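Local coordinates for protein alanine glyoxylate transaminase (Thermococcus litoralis, PDB 2ZC0) that probably transfers the amino group of alanine to glyoxylate, working as a homodimer with pyridoxal 5'-phosphate as its cofactor, at residues Ala8-Ala11 with Asn12-Lys15; Leu161-Lys164 with Ile165-Lys169; Asn352-Met355 with Glu356-Val360. All coordinates share one frame; numbering follows the deposited sequence.

Interaction 1 of 3, residues Ala8-Ala11 with Asn12-Lys15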
# COMPACT_ATOMS: atom_id res chain seq x y z
N ALA A 8 -5.33 10.54 -3.02
CA ALA A 8 -5.06 9.22 -2.47
C ALA A 8 -4.10 9.52 -1.32
O ALA A 8 -3.37 10.52 -1.35
CB ALA A 8 -4.39 8.34 -3.51
N GLY A 9 -4.10 8.68 -0.29
CA GLY A 9 -3.19 8.90 0.82
C GLY A 9 -1.76 8.98 0.30
O GLY A 9 -1.01 9.87 0.67
N ARG A 10 -1.39 8.07 -0.60
CA ARG A 10 -0.04 8.07 -1.15
C ARG A 10 0.35 9.35 -1.88
O ARG A 10 1.52 9.55 -2.19
CB ARG A 10 0.17 6.86 -2.05
CG ARG A 10 -0.95 6.57 -3.03
CD ARG A 10 -0.52 5.52 -4.04
NE ARG A 10 0.14 4.39 -3.38
CZ ARG A 10 1.26 3.80 -3.82
NH1 ARG A 10 1.86 4.22 -4.93
NH2 ARG A 10 1.78 2.79 -3.14
N ALA A 11 -0.62 10.23 -2.15
CA ALA A 11 -0.32 11.48 -2.83
C ALA A 11 0.51 12.33 -1.86
O ALA A 11 1.28 13.19 -2.27
CB ALA A 11 -1.62 12.22 -3.21
N ASN A 12 0.35 12.07 -0.56
CA ASN A 12 1.09 12.78 0.49
C ASN A 12 2.60 12.47 0.44
O ASN A 12 3.39 13.21 1.04
CB ASN A 12 0.56 12.42 1.88
CG ASN A 12 -0.77 13.13 2.22
OD1 ASN A 12 -1.42 12.80 3.23
ND2 ASN A 12 -1.16 14.09 1.39
N TRP A 13 2.99 11.39 -0.23
CA TRP A 13 4.41 11.03 -0.32
C TRP A 13 5.09 11.88 -1.40
O TRP A 13 6.32 11.88 -1.52
CB TRP A 13 4.59 9.53 -0.64
CG TRP A 13 4.09 8.59 0.45
CD1 TRP A 13 3.99 8.87 1.79
CD2 TRP A 13 3.70 7.21 0.31
NE1 TRP A 13 3.56 7.76 2.48
CE2 TRP A 13 3.38 6.73 1.59
CE3 TRP A 13 3.60 6.34 -0.79
CZ2 TRP A 13 2.95 5.42 1.81
CZ3 TRP A 13 3.17 5.03 -0.57
CH2 TRP A 13 2.85 4.58 0.73
N ILE A 14 4.28 12.59 -2.18
CA ILE A 14 4.79 13.46 -3.23
C ILE A 14 5.12 14.82 -2.63
O ILE A 14 4.28 15.45 -2.00
CB ILE A 14 3.73 13.69 -4.34
CG1 ILE A 14 3.36 12.37 -5.00
CG2 ILE A 14 4.26 14.67 -5.38
CD1 ILE A 14 2.13 12.48 -5.84
N LYS A 15 6.35 15.29 -2.83
CA LYS A 15 6.73 16.58 -2.27
C LYS A 15 7.48 17.46 -3.25
O LYS A 15 7.86 17.03 -4.34
CB LYS A 15 7.54 16.38 -1.00
CG LYS A 15 8.72 15.46 -1.15
CD LYS A 15 9.45 15.28 0.18
CE LYS A 15 10.51 14.21 0.06
NZ LYS A 15 9.90 12.96 -0.44

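Interaction 2 of 3, residues Leu161-Lys164 with Ile165-Lys169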
# COMPACT_ATOMS: atom_id res chain seq x y z
N LEU A 161 29.20 1.16 3.10
CA LEU A 161 28.02 0.52 2.54
C LEU A 161 27.67 -0.72 3.36
O LEU A 161 26.51 -0.89 3.78
CB LEU A 161 28.28 0.11 1.09
CG LEU A 161 27.12 -0.05 0.10
CD1 LEU A 161 27.54 -1.06 -0.97
CD2 LEU A 161 25.84 -0.50 0.79
N GLU A 162 28.66 -1.59 3.59
CA GLU A 162 28.44 -2.83 4.35
C GLU A 162 28.08 -2.59 5.80
O GLU A 162 27.35 -3.38 6.42
CB GLU A 162 29.67 -3.74 4.29
CG GLU A 162 29.45 -5.04 5.05
CD GLU A 162 30.49 -6.10 4.77
OE1 GLU A 162 30.22 -7.29 5.07
OE2 GLU A 162 31.58 -5.76 4.25
N GLU A 163 28.59 -1.50 6.36
CA GLU A 163 28.29 -1.17 7.75
C GLU A 163 26.85 -0.70 7.79
O GLU A 163 26.13 -1.00 8.73
CB GLU A 163 29.21 -0.05 8.26
CG GLU A 163 28.97 0.27 9.74
CD GLU A 163 28.99 -0.98 10.62
OE1 GLU A 163 30.00 -1.73 10.58
OE2 GLU A 163 28.00 -1.22 11.36
N LYS A 164 26.43 0.05 6.78
CA LYS A 164 25.05 0.51 6.74
C LYS A 164 24.15 -0.71 6.65
O LYS A 164 23.20 -0.86 7.42
CB LYS A 164 24.81 1.42 5.53
CG LYS A 164 23.34 1.81 5.33
CD LYS A 164 22.73 2.51 6.55
CE LYS A 164 23.22 3.94 6.71
NZ LYS A 164 22.61 4.62 7.90
N ILE A 165 24.47 -1.60 5.72
CA ILE A 165 23.69 -2.82 5.52
C ILE A 165 23.59 -3.61 6.83
O ILE A 165 22.50 -4.04 7.19
CB ILE A 165 24.32 -3.68 4.41
CG1 ILE A 165 24.10 -2.99 3.06
CG2 ILE A 165 23.71 -5.08 4.40
CD1 ILE A 165 24.84 -3.63 1.89
N LYS A 166 24.70 -3.77 7.54
CA LYS A 166 24.68 -4.50 8.82
C LYS A 166 23.87 -3.71 9.84
O LYS A 166 23.19 -4.28 10.70
CB LYS A 166 26.09 -4.70 9.34
CG LYS A 166 26.96 -5.63 8.50
CD LYS A 166 28.34 -5.82 9.14
CE LYS A 166 29.13 -6.89 8.42
NZ LYS A 166 30.55 -6.95 8.88
N GLU A 167 23.94 -2.39 9.75
CA GLU A 167 23.20 -1.53 10.65
C GLU A 167 21.69 -1.79 10.44
O GLU A 167 20.96 -2.06 11.39
CB GLU A 167 23.58 -0.07 10.34
CG GLU A 167 23.57 0.89 11.51
CD GLU A 167 24.72 1.90 11.42
OE1 GLU A 167 25.87 1.53 11.80
OE2 GLU A 167 24.49 3.04 10.96
N LEU A 168 21.24 -1.74 9.18
CA LEU A 168 19.83 -1.97 8.86
C LEU A 168 19.33 -3.35 9.29
O LEU A 168 18.26 -3.49 9.89
CB LEU A 168 19.57 -1.80 7.35
CG LEU A 168 19.24 -0.45 6.70
CD1 LEU A 168 18.86 0.59 7.74
CD2 LEU A 168 20.42 0.02 5.88
N LYS A 169 20.10 -4.39 8.97
CA LYS A 169 19.69 -5.74 9.33
C LYS A 169 19.65 -5.95 10.84
O LYS A 169 18.80 -6.70 11.33
CB LYS A 169 20.61 -6.76 8.65
CG LYS A 169 20.55 -6.64 7.12
CD LYS A 169 21.38 -7.71 6.44
CE LYS A 169 21.20 -7.68 4.92
NZ LYS A 169 19.80 -8.02 4.48

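Interaction 3 of 3, residues Asn352-Met355 with Glu356-Val360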
# COMPACT_ATOMS: atom_id res chain seq x y z
N ASN A 352 19.85 31.89 -4.23
CA ASN A 352 18.84 32.91 -4.52
C ASN A 352 19.50 34.28 -4.67
O ASN A 352 19.23 35.02 -5.61
CB ASN A 352 17.79 32.99 -3.41
CG ASN A 352 16.83 31.82 -3.43
OD1 ASN A 352 16.08 31.63 -4.39
ND2 ASN A 352 16.83 31.03 -2.36
N GLU A 353 20.38 34.60 -3.73
CA GLU A 353 21.08 35.87 -3.75
C GLU A 353 21.94 35.99 -5.01
O GLU A 353 22.07 37.08 -5.57
CB GLU A 353 21.95 36.02 -2.51
CG GLU A 353 22.10 37.45 -2.03
CD GLU A 353 22.85 37.55 -0.71
OE1 GLU A 353 22.52 36.76 0.20
OE2 GLU A 353 23.75 38.41 -0.59
N LEU A 354 22.51 34.88 -5.45
CA LEU A 354 23.36 34.87 -6.64
C LEU A 354 22.51 35.18 -7.86
O LEU A 354 22.89 35.98 -8.72
CB LEU A 354 24.03 33.50 -6.81
CG LEU A 354 25.39 33.38 -7.50
CD1 LEU A 354 25.61 31.93 -7.92
CD2 LEU A 354 25.47 34.29 -8.70
N MET A 355 21.36 34.52 -7.93
CA MET A 355 20.43 34.68 -9.04
C MET A 355 19.85 36.09 -9.09
O MET A 355 19.58 36.62 -10.16
CB MET A 355 19.30 33.66 -8.92
CG MET A 355 18.47 33.49 -10.18
SD MET A 355 17.30 32.11 -10.09
CE MET A 355 15.83 32.87 -10.76
N GLU A 356 19.68 36.70 -7.92
CA GLU A 356 19.13 38.04 -7.81
C GLU A 356 20.11 39.17 -8.08
O GLU A 356 19.82 40.10 -8.84
CB GLU A 356 18.52 38.25 -6.42
CG GLU A 356 17.19 37.56 -6.21
CD GLU A 356 16.62 37.86 -4.83
OE1 GLU A 356 16.61 39.05 -4.44
OE2 GLU A 356 16.18 36.91 -4.14
N ARG A 357 21.28 39.09 -7.45
CA ARG A 357 22.30 40.13 -7.60
C ARG A 357 23.19 40.02 -8.84
O ARG A 357 23.44 41.02 -9.51
CB ARG A 357 23.16 40.16 -6.33
CG ARG A 357 22.33 40.26 -5.06
CD ARG A 357 23.17 40.24 -3.79
NE ARG A 357 23.97 41.46 -3.63
CZ ARG A 357 24.66 41.76 -2.53
NH1 ARG A 357 25.35 42.88 -2.47
NH2 ARG A 357 24.64 40.93 -1.49
N GLU A 358 23.66 38.82 -9.16
CA GLU A 358 24.53 38.65 -10.32
C GLU A 358 23.83 38.08 -11.55
O GLU A 358 24.35 38.16 -12.66
CB GLU A 358 25.73 37.77 -9.96
CG GLU A 358 26.58 38.26 -8.79
CD GLU A 358 27.17 39.65 -9.00
OE1 GLU A 358 27.62 39.94 -10.13
OE2 GLU A 358 27.19 40.44 -8.03
N GLY A 359 22.65 37.50 -11.37
CA GLY A 359 21.94 36.93 -12.50
C GLY A 359 22.52 35.62 -13.00
O GLY A 359 22.44 35.31 -14.19
N VAL A 360 23.12 34.84 -12.10
CA VAL A 360 23.69 33.54 -12.46
C VAL A 360 22.89 32.48 -11.70
O VAL A 360 22.67 32.60 -10.50
CB VAL A 360 25.18 33.43 -12.05
CG1 VAL A 360 25.73 32.06 -12.45
CG2 VAL A 360 25.99 34.52 -12.73

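Interaction 1 of 3, residues Ala8-Ala11 with Asn12-Lys15
A short 3-10 turn in the N-terminal loop ahead of helix 18-31 brings R10 against W13 and is closed by three successive backbone hydrogen bonds. N12 N donates to G9 O at 2.9 Å, W13 N to R10 O at 3.1 Å and I14 N to A11 O at 3.1 Å, each spanning three residues. R10 CB lies 3.7 Å from W13 CE3; beyond it chi1 (45°) puts CG between the backbone N and the carbonyl carbon. A further bend at chi3 returns the guanidinium to the same indole, with R10 NH2 3.7 Å from W13 CZ3. That CZ3 lies over one face of the guanidinium, the two planes 66° apart, so this is not a parallel stack. W13 suits the place because its broad ring also covers R10 CA. In I14, CB rests 3.2 Å from A11 O. The small G9 and A11 probably allow close approach of the second subunit, where the D120 carboxylate accepts from G9 N and R10 N, and K267 NZ takes up A11 O and I14 O. W13 packs on P121 of its own chain and on G122 of the third subunit. The turn also borders a zinc site: K15 NZ forms a salt bridge with the zinc ligand E140, about 6 Å from the W13 side chain. Such an N-terminal segment, wound into a 3-10 turn and laid on neighbouring subunits, belongs to the oligomer interface.

Interaction 2 of 3, residues Leu161-Lys164 with Ile165-Lys169
K164 folds its chain along L168 on helix 158-170, and the torsions explain how. Its CG stands opposite the backbone N (chi1 173°), and bends at chi2 and chi3 then carry the methylenes over the leucine, with K164 CD 3.5 Å from L168 CD2, a tight carbon contact. L168 chi2 is -15°, away from a staggered angle, with L168 CD2 3.3 Å from K164 O. The ammonium end of K164 then makes a long salt bridge, K164 NZ to E167 OE2 at 3.9 Å, with a weak second partner in E147. On another flank K166, one turn after E162, is extended beyond CG and crosses that glutamate, resting its CE 3.5 Å from E162 OE1, whereas the salt bridge itself, E162 OE1 to K166 NZ, is long at 3.8 Å. E162 OE1 is engaged more firmly by Y207 and K206 of the same chain. L161 and I165 form the greasy side: L161 CD2 presses on I165 CD1 at 3.5 Å, and this branched pair faces L200, I203 and Y207 of helix 194-207. Below these side chains run ordinary helical bonds such as I165 N to L161 O. On the exposed flank E163 OE2 lies 3.5 Å from E167 OE1, the carboxylate planes 40° apart. Two like charges so close, partly offset by K164, may raise somewhat the proton affinity of one carboxylate, solvent screening the effect; among the side chains, carbon packing probably contributes at least as much as the ion pairs.

Interaction 3 of 3, residues Asn352-Met355 with Glu356-Val360
L354 O is gripped by two backbone N-H groups at the end of helix 347-357: E358 N at 3.0 Å and, weakly, G359 N at 3.1 Å. G359 is the first residue to leave helical angles, with a positive phi of 75° that suits glycine, and its CA-H adds a contact from G359 CA to M355 O at 3.3 Å. This glycine-terminated helix end turns the chain into V360, which opens strand 360-361 beside strand 37-38, while the backbone of G359 bonds to I37. Folding back, V360 puts its CB 3.5 Å from L354 CD2, a tight apolar contact, and leucine suits the spot because it also packs on L397 and L400 of helix 389-404 and on V362. On the flank beside helix 389-404, E353 and R357 run side by side, one turn apart. Their salt bridge joins R357 NH2 to E353 OE2 at 2.8 Å on the anti side of the carboxylate, and the two flat groups are nearly coplanar, 13° apart. R357 is bent at chi3 (69°), which turns the guanidinium edge to the acid, and its NH2 also pairs with E403. With an alanine at E353 the carboxylate is gone, and the R357 guanidinium would probably turn more freely, relying more on E403. The E358 carboxylate is held by K399 and K396. R357 CD also rests 3.5 Å from E353 CG, so the aliphatic stems touch as well as the charges.

From the N terminus the chain meets interaction 1, then interaction 2, then interaction 3, strictly in series: none nests in or crosses another, and each joins neighbouring residues without enclosing a loop. Interaction 1 shapes the N-terminal loop before helix 18-31 and faces two other subunits. Interaction 2 lies on helix 158-170, packed against helix 194-207. Interaction 3 ends helix 347-357, leads into strand 360-361 and packs on helix 389-404 near the C terminus. The nearest atoms of interaction 1 are about 17 Å from those of either other contact, and interactions 2 and 3 stand about 41 Å apart between centres.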